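Local coordinates for protein 5-oxoprolinase subunit C (Escherichia coli, PDB 5DUD) that catalyses, as one subunit of 5-oxoprolinase, the cleavage of 5-oxoproline to L-glutamate coupled to hydrolysis of ATP to ADP and phosphate, at residues Ile174-Gly179 with Arg257-Ile262. Residues are numbered along the deposited sequence; the frame is centred on the assembly and turned at random.
Sequences IRALPG and RIACII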
loop_
_atom_site.group_PDB
_atom_site.type_symbol
_atom_site.label_atom_id
_atom_site.label_comp_id
_atom_site.label_asym_id
_atom_site.label_seq_id
_atom_site.Cartn_x
_atom_site.Cartn_y
_atom_site.Cartn_z
ATOM N N ILE A 174 6.456 1.539 -20.034
ATOM C CA ILE A 174 6.733 0.905 -18.742
ATOM C C ILE A 174 6.831 -0.615 -18.916
ATOM O O ILE A 174 5.917 -1.237 -19.445
ATOM C CB ILE A 174 5.616 1.328 -17.739
ATOM C CG1 ILE A 174 5.852 2.779 -17.241
ATOM C CG2 ILE A 174 5.493 0.367 -16.548
ATOM C CD1 ILE A 174 4.676 3.671 -17.383
ATOM N N ARG A 175 7.934 -1.205 -18.454
ATOM C CA ARG A 175 8.162 -2.644 -18.556
ATOM C C ARG A 175 7.352 -3.412 -17.515
ATOM O O ARG A 175 7.555 -3.209 -16.321
ATOM C CB ARG A 175 9.654 -2.962 -18.397
ATOM C CG ARG A 175 10.479 -2.577 -19.616
ATOM C CD ARG A 175 11.968 -2.703 -19.362
ATOM N NE ARG A 175 12.457 -1.659 -18.461
ATOM C CZ ARG A 175 13.716 -1.534 -18.047
ATOM N NH1 ARG A 175 14.647 -2.392 -18.459
ATOM N NH2 ARG A 175 14.058 -0.549 -17.227
ATOM N N ALA A 176 6.425 -4.274 -17.962
ATOM C CA ALA A 176 5.615 -5.100 -17.064
ATOM C C ALA A 176 5.863 -6.574 -17.354
ATOM O O ALA A 176 6.097 -6.943 -18.503
ATOM C CB ALA A 176 4.130 -4.767 -17.208
ATOM N N LEU A 177 5.810 -7.407 -16.298
ATOM C CA LEU A 177 5.989 -8.857 -16.376
ATOM C C LEU A 177 4.616 -9.536 -16.324
ATOM O O LEU A 177 3.818 -9.184 -15.458
ATOM C CB LEU A 177 6.875 -9.369 -15.221
ATOM C CG LEU A 177 8.365 -9.475 -15.511
ATOM C CD1 LEU A 177 9.152 -9.725 -14.236
ATOM C CD2 LEU A 177 8.658 -10.611 -16.479
ATOM N N PRO A 178 4.319 -10.520 -17.194
ATOM C CA PRO A 178 2.989 -11.149 -17.153
ATOM C C PRO A 178 2.730 -12.066 -15.956
ATOM O O PRO A 178 3.651 -12.690 -15.433
ATOM C CB PRO A 178 2.968 -11.991 -18.439
ATOM C CG PRO A 178 4.386 -12.280 -18.740
ATOM C CD PRO A 178 5.146 -11.073 -18.287
ATOM N N GLY A 179 1.447 -12.331 -15.721
ATOM C CA GLY A 179 0.955 -13.364 -14.813
ATOM C C GLY A 179 0.869 -12.914 -13.389
ATOM O O GLY A 179 1.205 -11.758 -13.110
ATOM N N ARG A 257 -4.927 -10.869 -11.596
ATOM C CA ARG A 257 -3.736 -10.072 -11.883
ATOM C C ARG A 257 -3.143 -10.446 -13.253
ATOM O O ARG A 257 -2.593 -11.539 -13.406
ATOM C CB ARG A 257 -2.686 -10.283 -10.772
ATOM C CG ARG A 257 -3.197 -10.044 -9.350
ATOM C CD ARG A 257 -2.349 -10.759 -8.309
ATOM N NE ARG A 257 -2.641 -12.194 -8.252
ATOM C CZ ARG A 257 -2.121 -13.047 -7.372
ATOM N NH1 ARG A 257 -1.270 -12.622 -6.440
ATOM N NH2 ARG A 257 -2.453 -14.333 -7.410
ATOM N N ILE A 258 -3.283 -9.558 -14.241
ATOM C CA ILE A 258 -2.772 -9.807 -15.593
ATOM C C ILE A 258 -1.257 -9.567 -15.688
ATOM O O ILE A 258 -0.582 -10.370 -16.322
ATOM C CB ILE A 258 -3.525 -8.979 -16.668
ATOM C CG1 ILE A 258 -3.194 -9.510 -18.083
ATOM C CG2 ILE A 258 -3.224 -7.465 -16.579
ATOM C CD1 ILE A 258 -3.992 -8.911 -19.165
ATOM N N ALA A 259 -0.729 -8.480 -15.085
ATOM C CA ALA A 259 0.698 -8.157 -15.163
ATOM C C ALA A 259 1.197 -7.463 -13.900
ATOM O O ALA A 259 0.396 -7.058 -13.058
ATOM C CB ALA A 259 0.960 -7.278 -16.376
ATOM N N CYS A 260 2.523 -7.357 -13.759
ATOM C CA CYS A 260 3.161 -6.695 -12.622
ATOM C C CYS A 260 4.287 -5.812 -13.132
ATOM O O CYS A 260 5.179 -6.304 -13.820
ATOM C CB CYS A 260 3.669 -7.710 -11.600
ATOM S SG CYS A 260 4.323 -6.965 -10.082
ATOM N N ILE A 261 4.219 -4.507 -12.835
ATOM C CA ILE A 261 5.225 -3.528 -13.248
ATOM C C ILE A 261 6.471 -3.694 -12.369
ATOM O O ILE A 261 6.357 -3.885 -11.153
ATOM C CB ILE A 261 4.644 -2.090 -13.186
ATOM C CG1 ILE A 261 3.459 -1.948 -14.172
ATOM C CG2 ILE A 261 5.709 -1.028 -13.489
ATOM C CD1 ILE A 261 2.441 -1.054 -13.723
ATOM N N ILE A 262 7.654 -3.647 -13.000
ATOM C CA ILE A 262 8.927 -3.833 -12.299
ATOM C C ILE A 262 9.252 -2.589 -11.468
ATOM O O ILE A 262 8.925 -1.474 -11.873
ATOM C CB ILE A 262 10.092 -4.221 -13.260
ATOM C CG1 ILE A 262 10.459 -3.096 -14.279
ATOM C CG2 ILE A 262 9.758 -5.535 -13.971
ATOM C CD1 ILE A 262 11.727 -3.312 -15.041
#
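Leu177 and Cys260 form the hydrogen-bonded pair at the middle of this antiparallel strand pairing, a worked example of two sequence-distant strands joined by backbone hydrogen bonds and by side chains packed on the sheet's faces. Leu177 N donates to Cys260 O at 2.8 Å, nearly straight at hydrogen (175°), and Cys260 N returns the bond to Leu177 O, in the carbonyl plane. The non-hydrogen-bonded pairs Ala176-Ile261 and Pro178-Ala259 flank it; beyond them Gly179 N bonds Ile258 O, and Ile262 N bonds Arg175 O weakly.

Ile262 can be followed outward. Its CB and CG2 lie beside Arg175 O, and CG1, turned between backbone N and carbonyl carbon (chi1 65°), comes within 3.6 Å of that same Arg175 O. CD1 then passes Arg175 CB and settles over one face of the guanidinium, 3.9 Å from Arg175 NE, toward the rim. Asp265 holds the Arg175 NH2 in a salt bridge. On the face opposite Leu177 and Cys260, Ala176 CB meets Ala259 CB and Ile261 CG1.

Within the carboxyltransferase domain, strand 277-282 flanks 173-178 on its other side, and helix 285-302 packs on Arg175, Leu177 and Ile262. Main-chain bonds thus set the register, while an aliphatic tip rests against a guanidinium whose charge Asp265 probably balances.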